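Local atomic coordinates of shikimate dehydrogenase (NADP(+)) (Thermotoga maritima, PDB entry 3U62), a protein that probably catalyses the reversible NADPH-linked reduction of 3-dehydroshikimate to shikimate, a step in the biosynthesis of chorismate and the aromatic amino acids. Residues Q77-V82 / V123-L128; K100-V105 / L195-I200; Q159-V164 / D187-N192; V208-R211 / H217-K220; M224-A229 / E242-V247. One frame throughout, in Å; residues are numbered along the deposited sequence.

Contact 1: Q77-V82 / V123-L128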
# COMPACT_ATOMS: atom_id res chain seq x y z
N GLN A 77 -11.55 4.00 8.83
CA GLN A 77 -12.60 4.96 8.49
C GLN A 77 -12.01 6.27 7.96
O GLN A 77 -12.49 6.80 6.96
CB GLN A 77 -13.50 5.23 9.69
CG GLN A 77 -14.45 4.10 10.05
CD GLN A 77 -15.14 4.31 11.39
OE1 GLN A 77 -14.53 4.77 12.36
NE2 GLN A 77 -16.42 3.95 11.46
N ARG A 78 -10.99 6.78 8.65
CA ARG A 78 -10.32 8.01 8.23
C ARG A 78 -9.65 7.86 6.87
O ARG A 78 -9.65 8.79 6.06
CB ARG A 78 -9.29 8.46 9.28
CG ARG A 78 -9.90 8.95 10.59
CD ARG A 78 -10.78 10.17 10.38
NE ARG A 78 -11.38 10.64 11.63
CZ ARG A 78 -12.19 11.69 11.72
NH1 ARG A 78 -12.52 12.39 10.64
NH2 ARG A 78 -12.68 12.04 12.91
N ILE A 79 -9.09 6.68 6.63
CA ILE A 79 -8.40 6.38 5.38
C ILE A 79 -9.39 6.01 4.27
O ILE A 79 -9.06 6.13 3.09
CB ILE A 79 -7.35 5.26 5.59
CG1 ILE A 79 -6.25 5.76 6.53
CG2 ILE A 79 -6.72 4.82 4.26
CD1 ILE A 79 -5.39 4.67 7.12
N LYS A 80 -10.59 5.59 4.65
CA LYS A 80 -11.60 5.08 3.70
C LYS A 80 -11.06 3.88 2.92
O LYS A 80 -11.30 3.76 1.71
CB LYS A 80 -12.09 6.18 2.75
CG LYS A 80 -12.67 7.41 3.42
CD LYS A 80 -13.17 8.40 2.38
CE LYS A 80 -13.57 9.71 3.01
NZ LYS A 80 -14.19 10.64 2.03
N ALA A 81 -10.35 3.00 3.61
CA ALA A 81 -9.80 1.79 3.01
C ALA A 81 -9.53 0.72 4.06
O ALA A 81 -8.97 1.01 5.12
CB ALA A 81 -8.53 2.10 2.22
N VAL A 82 -9.94 -0.51 3.75
CA VAL A 82 -9.65 -1.66 4.59
C VAL A 82 -8.85 -2.67 3.77
O VAL A 82 -9.29 -3.10 2.71
CB VAL A 82 -10.96 -2.31 5.12
CG1 VAL A 82 -10.70 -3.71 5.68
CG2 VAL A 82 -11.61 -1.43 6.18
N VAL A 123 -0.99 6.31 2.64
CA VAL A 123 0.28 7.05 2.64
C VAL A 123 0.10 8.44 3.27
O VAL A 123 0.90 8.84 4.11
CB VAL A 123 0.88 7.15 1.21
CG1 VAL A 123 1.99 8.19 1.14
CG2 VAL A 123 1.41 5.79 0.77
N ILE A 124 -0.96 9.15 2.87
CA ILE A 124 -1.26 10.47 3.42
C ILE A 124 -1.47 10.40 4.94
O ILE A 124 -0.91 11.21 5.68
CB ILE A 124 -2.48 11.13 2.73
CG1 ILE A 124 -2.19 11.37 1.24
CG2 ILE A 124 -2.83 12.46 3.41
CD1 ILE A 124 -3.44 11.48 0.38
N TYR A 125 -2.26 9.42 5.38
CA TYR A 125 -2.49 9.20 6.81
C TYR A 125 -1.18 8.97 7.55
O TYR A 125 -0.95 9.56 8.61
CB TYR A 125 -3.44 8.02 7.03
CG TYR A 125 -3.86 7.82 8.47
CD1 TYR A 125 -5.00 8.45 8.99
CD2 TYR A 125 -3.14 6.98 9.32
CE1 TYR A 125 -5.39 8.27 10.31
CE2 TYR A 125 -3.52 6.79 10.64
CZ TYR A 125 -4.64 7.43 11.13
OH TYR A 125 -5.02 7.24 12.44
N ALA A 126 -0.32 8.13 6.98
CA ALA A 126 0.99 7.83 7.55
C ALA A 126 1.85 9.09 7.66
O ALA A 126 2.46 9.33 8.71
CB ALA A 126 1.70 6.77 6.73
N LEU A 127 1.89 9.88 6.59
CA LEU A 127 2.67 11.12 6.56
C LEU A 127 2.19 12.11 7.62
O LEU A 127 3.01 12.73 8.31
CB LEU A 127 2.61 11.76 5.17
CG LEU A 127 3.33 11.05 4.02
CD1 LEU A 127 2.85 11.60 2.68
CD2 LEU A 127 4.85 11.15 4.13
N LEU A 128 0.87 12.25 7.75
CA LEU A 128 0.29 13.14 8.76
C LEU A 128 0.60 12.67 10.18
O LEU A 128 0.80 13.50 11.08
CB LEU A 128 -1.22 13.28 8.55
CG LEU A 128 -1.67 14.08 7.32
CD1 LEU A 128 -3.15 13.88 7.07
CD2 LEU A 128 -1.35 15.57 7.46

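Contact 2: K100-V105 / L195-I200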
# COMPACT_ATOMS: atom_id res chain seq x y z
N LYS A 100 6.47 2.32 9.31
CA LYS A 100 7.57 1.44 9.69
C LYS A 100 8.65 1.34 8.61
O LYS A 100 9.83 1.16 8.94
CB LYS A 100 7.06 0.07 10.11
CG LYS A 100 6.31 0.08 11.45
CD LYS A 100 6.19 -1.30 12.09
CE LYS A 100 7.53 -1.78 12.66
NZ LYS A 100 8.17 -0.68 13.59
N SER A 101 8.26 1.44 7.34
CA SER A 101 9.22 1.42 6.23
C SER A 101 10.14 2.64 6.24
O SER A 101 11.24 2.60 5.70
CB SER A 101 8.49 1.33 4.88
OG SER A 101 7.86 2.56 4.55
N LEU A 102 9.66 3.72 6.86
CA LEU A 102 10.41 4.98 6.92
C LEU A 102 11.08 5.21 8.27
O LEU A 102 11.48 6.34 8.58
CB LEU A 102 9.49 6.15 6.57
CG LEU A 102 8.99 6.24 5.12
CD1 LEU A 102 7.77 7.14 5.03
CD2 LEU A 102 10.09 6.72 4.18
N GLU A 103 11.21 4.15 9.07
CA GLU A 103 11.93 4.25 10.33
C GLU A 103 13.37 4.67 10.11
O GLU A 103 14.05 4.16 9.21
CB GLU A 103 11.85 2.94 11.12
CG GLU A 103 10.63 2.88 12.02
CD GLU A 103 10.38 1.52 12.63
OE1 GLU A 103 11.29 0.66 12.61
OE2 GLU A 103 9.25 1.30 13.14
N GLY A 104 13.82 5.63 10.92
CA GLY A 104 15.18 6.16 10.82
C GLY A 104 15.37 7.22 9.75
O GLY A 104 16.45 7.79 9.62
N VAL A 105 14.31 7.49 8.98
CA VAL A 105 14.38 8.41 7.85
C VAL A 105 13.57 9.68 8.11
O VAL A 105 12.42 9.62 8.54
CB VAL A 105 13.87 7.73 6.54
CG1 VAL A 105 13.94 8.69 5.35
CG2 VAL A 105 14.68 6.47 6.24
N LEU A 195 13.88 11.86 -1.33
CA LEU A 195 13.20 10.57 -1.22
C LEU A 195 12.33 10.28 -2.44
O LEU A 195 11.50 11.10 -2.84
CB LEU A 195 12.34 10.51 0.05
CG LEU A 195 11.39 9.32 0.26
CD1 LEU A 195 12.15 8.01 0.49
CD2 LEU A 195 10.43 9.58 1.40
N VAL A 196 12.55 9.11 -3.03
CA VAL A 196 11.64 8.55 -4.03
C VAL A 196 11.11 7.23 -3.48
O VAL A 196 11.87 6.30 -3.20
CB VAL A 196 12.33 8.35 -5.41
CG1 VAL A 196 11.44 7.53 -6.35
CG2 VAL A 196 12.68 9.69 -6.04
N TYR A 197 9.79 7.18 -3.31
CA TYR A 197 9.13 6.05 -2.68
C TYR A 197 8.09 5.50 -3.64
O TYR A 197 7.25 6.24 -4.15
CB TYR A 197 8.48 6.51 -1.37
CG TYR A 197 7.99 5.43 -0.43
CD1 TYR A 197 8.63 5.20 0.79
CD2 TYR A 197 6.87 4.65 -0.74
CE1 TYR A 197 8.19 4.22 1.67
CE2 TYR A 197 6.42 3.66 0.13
CZ TYR A 197 7.08 3.45 1.33
OH TYR A 197 6.63 2.48 2.19
N ASP A 198 8.15 4.20 -3.89
CA ASP A 198 7.19 3.54 -4.77
C ASP A 198 6.54 2.39 -4.02
O ASP A 198 7.24 1.53 -3.47
CB ASP A 198 7.89 3.04 -6.04
CG ASP A 198 6.95 2.87 -7.22
OD1 ASP A 198 5.77 2.50 -7.01
OD2 ASP A 198 7.39 3.10 -8.36
N VAL A 199 5.21 2.37 -3.98
CA VAL A 199 4.49 1.30 -3.29
C VAL A 199 4.57 -0.02 -4.05
O VAL A 199 4.29 -1.09 -3.49
CB VAL A 199 3.00 1.65 -3.01
CG1 VAL A 199 2.89 2.94 -2.19
CG2 VAL A 199 2.20 1.76 -4.31
N ILE A 200 4.95 0.05 -5.33
CA ILE A 200 5.13 -1.14 -6.15
C ILE A 200 6.34 -1.93 -5.65
O ILE A 200 7.42 -1.38 -5.41
CB ILE A 200 5.24 -0.80 -7.66
CG1 ILE A 200 3.95 -0.12 -8.13
CG2 ILE A 200 5.49 -2.07 -8.49
CD1 ILE A 200 4.07 0.63 -9.45

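Contact 3: Q159-V164 / D187-N192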
# COMPACT_ATOMS: atom_id res chain seq x y z
N GLN A 159 0.38 18.28 -14.22
CA GLN A 159 1.13 19.20 -13.36
C GLN A 159 2.24 18.50 -12.58
O GLN A 159 3.01 19.16 -11.88
CB GLN A 159 0.18 19.91 -12.39
CG GLN A 159 -0.90 20.75 -13.06
CD GLN A 159 -1.85 21.38 -12.06
OE1 GLN A 159 -2.69 20.70 -11.48
NE2 GLN A 159 -1.73 22.69 -11.87
N LEU A 160 2.32 17.17 -12.71
CA LEU A 160 3.28 16.37 -11.93
C LEU A 160 4.72 16.87 -12.05
O LEU A 160 5.40 17.07 -11.04
CB LEU A 160 3.20 14.88 -12.30
CG LEU A 160 4.11 13.93 -11.51
CD1 LEU A 160 3.72 13.89 -10.04
CD2 LEU A 160 4.07 12.54 -12.10
N ASP A 161 5.16 17.08 -13.29
CA ASP A 161 6.53 17.51 -13.56
C ASP A 161 6.88 18.83 -12.86
O ASP A 161 7.95 18.93 -12.24
CB ASP A 161 6.74 17.62 -15.07
CG ASP A 161 8.20 17.80 -15.45
OD1 ASP A 161 8.46 18.43 -16.50
OD2 ASP A 161 9.09 17.33 -14.70
N GLU A 162 5.99 19.81 -12.95
CA GLU A 162 6.19 21.11 -12.31
C GLU A 162 6.17 21.03 -10.79
O GLU A 162 6.99 21.68 -10.13
CB GLU A 162 5.11 22.11 -12.74
CG GLU A 162 5.13 22.51 -14.20
CD GLU A 162 3.77 23.03 -14.64
OE1 GLU A 162 3.23 23.98 -14.00
OE2 GLU A 162 3.24 22.50 -15.64
N VAL A 163 5.24 20.25 -10.24
CA VAL A 163 5.08 20.19 -8.79
C VAL A 163 6.22 19.43 -8.10
O VAL A 163 6.63 19.79 -6.99
CB VAL A 163 3.68 19.65 -8.34
CG1 VAL A 163 2.56 20.55 -8.85
CG2 VAL A 163 3.47 18.20 -8.77
N VAL A 164 6.72 18.38 -8.75
CA VAL A 164 7.84 17.60 -8.21
C VAL A 164 9.12 18.44 -8.13
O VAL A 164 9.91 18.29 -7.20
CB VAL A 164 8.08 16.28 -9.01
CG1 VAL A 164 9.39 15.61 -8.61
CG2 VAL A 164 6.92 15.32 -8.80
N ASP A 187 13.91 14.27 -15.37
CA ASP A 187 15.15 14.10 -14.61
C ASP A 187 15.43 15.34 -13.77
O ASP A 187 15.81 15.22 -12.60
CB ASP A 187 16.33 13.85 -15.55
CG ASP A 187 16.31 12.46 -16.17
OD1 ASP A 187 15.32 11.72 -15.98
OD2 ASP A 187 17.29 12.11 -16.86
N ASP A 188 15.24 16.51 -14.37
CA ASP A 188 15.45 17.79 -13.70
C ASP A 188 14.60 17.92 -12.43
O ASP A 188 15.07 18.43 -11.41
CB ASP A 188 15.14 18.95 -14.65
CG ASP A 188 15.33 20.31 -14.01
OD1 ASP A 188 14.35 21.08 -13.92
OD2 ASP A 188 16.47 20.62 -13.57
N SER A 189 13.35 17.47 -12.50
CA SER A 189 12.44 17.52 -11.36
C SER A 189 12.77 16.47 -10.29
O SER A 189 12.64 16.73 -9.10
CB SER A 189 10.99 17.37 -11.82
OG SER A 189 10.61 18.42 -12.70
N LEU A 190 13.22 15.30 -10.74
CA LEU A 190 13.54 14.20 -9.83
C LEU A 190 14.88 14.36 -9.12
O LEU A 190 15.02 13.95 -7.96
CB LEU A 190 13.55 12.86 -10.59
CG LEU A 190 12.24 12.28 -11.12
CD1 LEU A 190 12.53 11.15 -12.10
CD2 LEU A 190 11.35 11.78 -9.99
N LYS A 191 15.85 14.96 -9.81
CA LYS A 191 17.26 14.90 -9.38
C LYS A 191 17.55 15.38 -7.96
O LYS A 191 18.41 14.82 -7.28
CB LYS A 191 18.17 15.64 -10.38
CG LYS A 191 17.99 17.16 -10.40
CD LYS A 191 18.90 17.82 -11.42
CE LYS A 191 18.76 19.33 -11.37
NZ LYS A 191 19.56 20.01 -12.42
N ASN A 192 16.83 16.41 -7.52
CA ASN A 192 17.09 17.02 -6.22
C ASN A 192 16.13 16.58 -5.11
O ASN A 192 16.15 17.14 -4.02
CB ASN A 192 17.10 18.54 -6.33
CG ASN A 192 18.34 19.06 -7.03
OD1 ASN A 192 19.39 18.42 -7.03
ND2 ASN A 192 18.23 20.24 -7.63
O HOH W 1 12.81 18.21 -6.68

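Contact 4: V208-R211 / H217-K220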
# COMPACT_ATOMS: atom_id res chain seq x y z
N VAL A 208 14.30 3.07 -10.93
CA VAL A 208 15.52 2.96 -11.73
C VAL A 208 16.08 4.34 -12.09
O VAL A 208 17.29 4.57 -12.01
CB VAL A 208 15.29 2.10 -13.00
CG1 VAL A 208 16.51 2.11 -13.91
CG2 VAL A 208 14.94 0.66 -12.61
N LYS A 209 15.19 5.26 -12.46
CA LYS A 209 15.57 6.64 -12.78
C LYS A 209 16.15 7.35 -11.56
O LYS A 209 17.18 8.03 -11.67
CB LYS A 209 14.37 7.42 -13.32
CG LYS A 209 14.72 8.76 -13.99
CD LYS A 209 14.70 8.65 -15.51
CE LYS A 209 16.04 8.19 -16.07
NZ LYS A 209 16.01 8.06 -17.56
N ALA A 210 15.50 7.18 -10.42
CA ALA A 210 15.94 7.78 -9.16
C ALA A 210 17.36 7.34 -8.79
O ALA A 210 18.16 8.13 -8.29
CB ALA A 210 14.97 7.46 -8.04
N ARG A 211 17.65 6.06 -9.04
CA ARG A 211 18.99 5.51 -8.80
C ARG A 211 20.03 6.13 -9.72
O ARG A 211 21.13 6.46 -9.28
CB ARG A 211 18.98 3.99 -8.96
CG ARG A 211 18.38 3.26 -7.78
CD ARG A 211 18.21 1.79 -8.08
NE ARG A 211 17.41 1.12 -7.06
CZ ARG A 211 16.79 -0.04 -7.24
NH1 ARG A 211 16.87 -0.68 -8.40
NH2 ARG A 211 16.08 -0.57 -6.25
N HIS A 217 17.42 8.60 -0.68
CA HIS A 217 16.65 7.42 -0.32
C HIS A 217 15.70 7.02 -1.44
O HIS A 217 14.86 7.81 -1.88
CB HIS A 217 15.85 7.65 0.96
CG HIS A 217 16.71 7.89 2.17
ND1 HIS A 217 17.63 6.97 2.63
CD2 HIS A 217 16.75 8.94 3.03
CE1 HIS A 217 18.21 7.45 3.71
NE2 HIS A 217 17.70 8.64 3.97
N ILE A 218 15.85 5.78 -1.89
CA ILE A 218 14.97 5.21 -2.90
C ILE A 218 14.39 3.93 -2.33
O ILE A 218 15.08 2.91 -2.21
CB ILE A 218 15.72 4.95 -4.23
CG1 ILE A 218 16.35 6.25 -4.73
CG2 ILE A 218 14.77 4.38 -5.28
CD1 ILE A 218 17.64 6.05 -5.52
N ILE A 219 13.11 3.98 -1.98
CA ILE A 219 12.45 2.89 -1.28
C ILE A 219 11.32 2.31 -2.14
O ILE A 219 10.38 3.01 -2.50
CB ILE A 219 11.92 3.34 0.11
CG1 ILE A 219 13.07 3.87 0.97
CG2 ILE A 219 11.20 2.20 0.81
CD1 ILE A 219 12.64 4.73 2.17
N LYS A 220 11.44 1.02 -2.46
CA LYS A 220 10.38 0.30 -3.17
C LYS A 220 9.36 -0.24 -2.18
O LYS A 220 9.51 -0.07 -0.97
CB LYS A 220 10.95 -0.87 -3.99
CG LYS A 220 12.08 -0.53 -4.94
CD LYS A 220 12.49 -1.76 -5.75
CE LYS A 220 13.11 -2.85 -4.88
NZ LYS A 220 13.43 -4.07 -5.67
O HOH W 2 16.60 1.10 -3.60

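Contact 5: M224-A229 / E242-V247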
# COMPACT_ATOMS: atom_id res chain seq x y z
N MET A 224 7.24 -1.76 2.91
CA MET A 224 5.82 -1.54 3.21
C MET A 224 5.07 -2.87 3.28
O MET A 224 4.28 -3.10 4.19
CB MET A 224 5.19 -0.63 2.15
CG MET A 224 3.72 -0.30 2.37
SD MET A 224 3.05 0.65 1.00
CE MET A 224 1.31 0.70 1.44
N PHE A 225 5.34 -3.75 2.31
CA PHE A 225 4.74 -5.08 2.27
C PHE A 225 5.12 -5.90 3.50
O PHE A 225 4.26 -6.54 4.12
CB PHE A 225 5.12 -5.84 1.00
CG PHE A 225 4.61 -7.25 0.97
CD1 PHE A 225 3.32 -7.53 0.52
CD2 PHE A 225 5.41 -8.30 1.41
CE1 PHE A 225 2.84 -8.83 0.51
CE2 PHE A 225 4.93 -9.61 1.40
CZ PHE A 225 3.65 -9.88 0.95
N TYR A 226 6.41 -5.89 3.83
CA TYR A 226 6.95 -6.60 4.99
C TYR A 226 6.24 -6.19 6.27
O TYR A 226 5.79 -7.05 7.04
CB TYR A 226 8.46 -6.32 5.09
CG TYR A 226 9.20 -6.99 6.23
CD1 TYR A 226 9.70 -8.28 6.09
CD2 TYR A 226 9.43 -6.32 7.43
CE1 TYR A 226 10.40 -8.90 7.13
CE2 TYR A 226 10.12 -6.93 8.47
CZ TYR A 226 10.60 -8.21 8.32
OH TYR A 226 11.29 -8.82 9.35
N TYR A 227 6.13 -4.89 6.50
CA TYR A 227 5.57 -4.39 7.76
C TYR A 227 4.05 -4.46 7.84
O TYR A 227 3.51 -4.61 8.94
CB TYR A 227 6.08 -2.98 8.06
CG TYR A 227 7.53 -2.94 8.50
CD1 TYR A 227 8.49 -2.29 7.73
CD2 TYR A 227 7.95 -3.57 9.68
CE1 TYR A 227 9.83 -2.25 8.12
CE2 TYR A 227 9.28 -3.54 10.08
CZ TYR A 227 10.21 -2.87 9.30
OH TYR A 227 11.53 -2.84 9.70
N GLN A 228 3.35 -4.35 6.71
CA GLN A 228 1.90 -4.56 6.71
C GLN A 228 1.57 -6.03 7.00
O GLN A 228 0.60 -6.31 7.71
CB GLN A 228 1.21 -4.03 5.44
CG GLN A 228 1.53 -4.74 4.13
CD GLN A 228 0.66 -5.96 3.86
OE1 GLN A 228 -0.54 -5.97 4.13
NE2 GLN A 228 1.28 -7.01 3.31
N ALA A 229 2.38 -6.93 6.46
CA ALA A 229 2.23 -8.37 6.71
C ALA A 229 2.43 -8.69 8.19
O ALA A 229 1.69 -9.50 8.76
CB ALA A 229 3.21 -9.16 5.86
N GLU A 242 10.39 -14.55 15.15
CA GLU A 242 11.56 -15.21 14.57
C GLU A 242 11.26 -15.87 13.24
O GLU A 242 12.04 -15.76 12.29
CB GLU A 242 12.15 -16.21 15.56
CG GLU A 242 12.79 -15.57 16.79
CD GLU A 242 13.12 -16.57 17.88
OE1 GLU A 242 13.28 -17.77 17.57
OE2 GLU A 242 13.22 -16.15 19.05
N VAL A 243 10.12 -16.57 13.17
CA VAL A 243 9.70 -17.22 11.93
C VAL A 243 9.36 -16.17 10.87
O VAL A 243 9.68 -16.35 9.69
CB VAL A 243 8.50 -18.19 12.16
CG1 VAL A 243 7.99 -18.76 10.85
CG2 VAL A 243 8.91 -19.32 13.10
N PHE A 244 8.74 -15.07 11.29
CA PHE A 244 8.41 -13.98 10.37
C PHE A 244 9.66 -13.40 9.71
O PHE A 244 9.70 -13.23 8.50
CB PHE A 244 7.62 -12.87 11.06
CG PHE A 244 7.19 -11.78 10.12
CD1 PHE A 244 6.06 -11.94 9.33
CD2 PHE A 244 7.92 -10.60 10.01
CE1 PHE A 244 5.66 -10.95 8.45
CE2 PHE A 244 7.53 -9.60 9.13
CZ PHE A 244 6.39 -9.78 8.34
N LYS A 245 10.67 -13.10 10.53
CA LYS A 245 11.93 -12.55 10.03
C LYS A 245 12.64 -13.50 9.08
O LYS A 245 13.23 -13.07 8.08
CB LYS A 245 12.86 -12.17 11.19
CG LYS A 245 12.42 -10.94 11.97
CD LYS A 245 13.36 -10.65 13.11
CE LYS A 245 12.90 -9.45 13.91
NZ LYS A 245 13.82 -9.15 15.04
N GLU A 246 12.58 -14.80 9.39
CA GLU A 246 13.20 -15.82 8.54
C GLU A 246 12.50 -15.93 7.18
O GLU A 246 13.17 -15.94 6.15
CB GLU A 246 13.20 -17.17 9.26
CG GLU A 246 13.94 -18.27 8.52
CD GLU A 246 13.97 -19.57 9.28
OE1 GLU A 246 13.48 -20.59 8.74
OE2 GLU A 246 14.46 -19.58 10.43
N VAL A 247 11.18 -16.01 7.19
CA VAL A 247 10.41 -16.26 5.97
C VAL A 247 10.16 -14.97 5.17
O VAL A 247 10.50 -14.90 3.99
CB VAL A 247 9.08 -17.00 6.26
CG1 VAL A 247 8.22 -17.12 5.00
CG2 VAL A 247 9.35 -18.39 6.83

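Contact 1: Q77-V82 / V123-L128
Ile79 and Tyr125 make most of this small contact, and their side chains cross at about a right angle. The apolar packing is closest at the root of the tyrosine. Ile79 CG1 sits 3.6 Å from Tyr125 CB and 3.7 Å from Tyr125 CG. Tyr125 has its ring anti to the backbone N (chi1 -174°), which sends it out from helix 118-129 toward the end of helix 74-79.

The second interaction is a CH-pi contact. The methyl Ile79 CD1 lies over one face of the ring, 4.2 Å from the centroid of Tyr125 and 28° off the ring normal. Arg78 adds a lighter touch: its CB comes obliquely to Tyr125 CE1 at 4.0 Å. The rest of the arginine bends at chi2 and leads away.

The contact joins the two domains of a shikimate dehydrogenase. Helix 74-79 belongs to the substrate-binding domain. Helix 118-129 belongs to the Rossmann-type domain. Gly115 to Ala119, at the turn into this helix and its first residues, are predicted to bind NADP(+). Glu74, on the same helix as Ile79, is also a predicted NADP(+) ligand. The packing therefore lies beside the probable cofactor site.

No hydrogen bond crosses between the two segments. Polar links come from next to them. Helix 74-79 ends in a Schellman motif, with Lys80 at positive phi as the C-prime residue. Arg121, one turn before Tyr125, bonds to the carbonyls of both Ile79 and Lys80. Trp95 of helix 94-101 meets the Tyr125 ring edge-to-face and also touches Ile79.

Contact 2: K100-V105 / L195-I200
Leu195 and Tyr197 point from strand 195-198 toward the end of helix 94-101 and the turn after it. The strand belongs to the parallel sheet of the Rossmann-type domain, and the contact packs this helix end on one face of that sheet.

Leu195 comes first. Its CD2 methyl meets Leu102 CD2 at 4.0 Å, and the two leucines cross obliquely. Leu102 opens a type II beta turn that runs to Val105, with Gly104 at positive phi.

Tyr197 is two residues on, so it lies on the same side of the strand. Its ring is anti to the backbone N (chi1 -167°) and reaches across to the helix. Leu102 CD2 approaches the ring at CD1 of Tyr197. Phe171 of the adjacent strand 169-172 stacks on this ring. Ser101 meets the polar end of Tyr197 at the ring edge, in plane. Ser101 OG and Tyr197 OH are hydrogen-bonded at 2.7 Å, and Ser101 OG is also bonded to Val98 O.

Asp198 turns the other way and forms an Asx turn. Val199, inside this turn, is a predicted NADP(+) ligand. Ile200 N closes the turn on Asp198 OD1 at 3.1 Å, from above the carboxylate plane.

Contact 3: Q159-V164 / D187-N192
Ser189 sits at the middle of this contact, facing helix 160-165. Its OG lies beside its own backbone N (chi1 -61°) and is within hydrogen-bonding distance of two oxygens of one residue. It is 2.7 Å from Asp161 OD2 and 2.7 Å from the backbone Asp161 O. The hydroxyl of Ser186, just before the segment, is bonded to both Ser189 OG and Asp161 OD2. The geometry is that of a small network of two hydroxyls, a carboxylate and a carbonyl.

Val164 carries the apolar share. Its CG1 is anti to the backbone N (chi1 169°) and rests against the backbone of Ser189, 3.5 Å from Ser189 O. The backbones come close here, since the CA atoms of Val164 and Ser189 are 5.6 Å apart. Val164 CG1 and Ser189 CB meet in this narrow gap at 4.0 Å.

Asp161 swings its carboxylate across from one turn earlier on the helix. A water joins the two backbones. It lies 2.9 Å from Val164 O and 2.8 Å from Ser189 O.

This is a structural contact of the Rossmann-type domain, with the Val164 side chain about 12 Å from Gly115, a predicted NADP(+) ligand. It ties together two short helices that come before and after strand 169-172. Val164 and Leu190 both touch Leu170 of that strand. Leu160 and Val163 lean on Val138 of strand 135-139, while Leu190 packs on helix 205-213.

Contact 4: V208-R211 / H217-K220
Ile218 sets CG1 beside its backbone N (chi1 -57°), which directs the longer branch at the helix turn that holds Ala210 and Arg211. Arg211 also starts beside its backbone N. From CG to NE it is extended, and this carries the guanidinium past Ile218 to the Lys220 side chain.

The apolar part is centred on Ile218. Its CG1 meets Ala210 CB at 3.8 Å. Its CD1 methyl lies against the helix backbone, 3.5 Å from both Ala210 O and Arg211 N. The same methyl touches Arg211 CG at 3.7 Å, and the two side chains cross at a slant.

Strand 195-198, helix 205-213 and strand 217-219 form a beta-alpha-beta crossover of the Rossmann-type domain. This contact lays the helix on the last strand, which is the outermost of the parallel sheet. Ala210 also touches Val196 of the neighbouring strand, so it sits over both strands.

The polar part lies toward the end of strand 217-219. A water takes a bond from Arg211 NH2 at 3.2 Å, in the plane of the guanidinium, and gives one to Ile218 O at 2.7 Å. Lys220 crosses the arginine at about a right angle, with its CD 3.8 Å from Arg211 NH2. Both cations gather round one carboxylate: Asp203 forms salt bridges with Arg211 NH1 through OD2 and with Lys220 NZ through OD1. Gly221, a predicted NADP(+) ligand, follows Lys220 directly.

Contact 5: M224-A229 / E242-V247
Phe244 packs against Tyr226 and Ala229, and this is the tight part of the contact. One corner of the Phe244 ring comes over a face of Tyr226. Phe244 CE2 stands 3.4 Å above the tyrosine plane, offset toward the rim, and 3.5 Å from Tyr226 CZ. The ring planes are inclined at 54°, so the pair is neither a stack nor edge-to-face. Phe244 has its ring anti to the backbone N (chi1 -176°), which carries it straight at the other helix. There its edge meets a backbone carbonyl: Phe244 CZ is 3.1 Å from Tyr226 O, near the ring plane. Ala229 CB also lies at this edge, 4.0 Å from Phe244 CE1.

The solvent side is looser. Between the two segments, Tyr226 OH touches the alkyl part of Lys245, at 3.6 Å from CG. Beyond CG the lysine runs extended and leads away from the contact. Its NZ has a long, weak ion pair with Glu241.

The two segments form an antiparallel helix pair, with axes at 156° and 11.5 Å apart. The rings fill that spacing. Helix 222-235 turns back into helix 241-248 near the end of the chain.

Phe248, one turn on, stacks with Phe244 and touches Tyr226 and Ala229. Ala229 lies about 7 Å, between side chains, from Ser15, a predicted shikimate ligand. Helix 15-26 lies against both partners, through Tyr19 on Ala229 and Tyr22 on Val243. Helix 94-101 packs on helix 222-235 through Met224 and Tyr227.

How the contacts relate
Contacts 2, 3 and 4 lie in the Rossmann-type domain, and contact 1 joins it to the substrate-binding domain. Contacts 2 and 4 have centres about 10 Å apart and share the parallel sheet, where strands 195-198 and 217-219 are neighbours. Contact 3 is nested along the chain inside the loop closed by contact 2. It touches contact 4 through Lys209. The segments of contacts 1 and 2 alternate in sequence. Contact 5 comes last, and its helix 222-235 packs on Ser101 and Tyr197 of contact 2. Contacts 3 and 5 are farthest apart, with centres about 33 Å apart. Contact 2 holds Val199, a predicted NADP(+) ligand, and contacts 1 and 4 lie close to others.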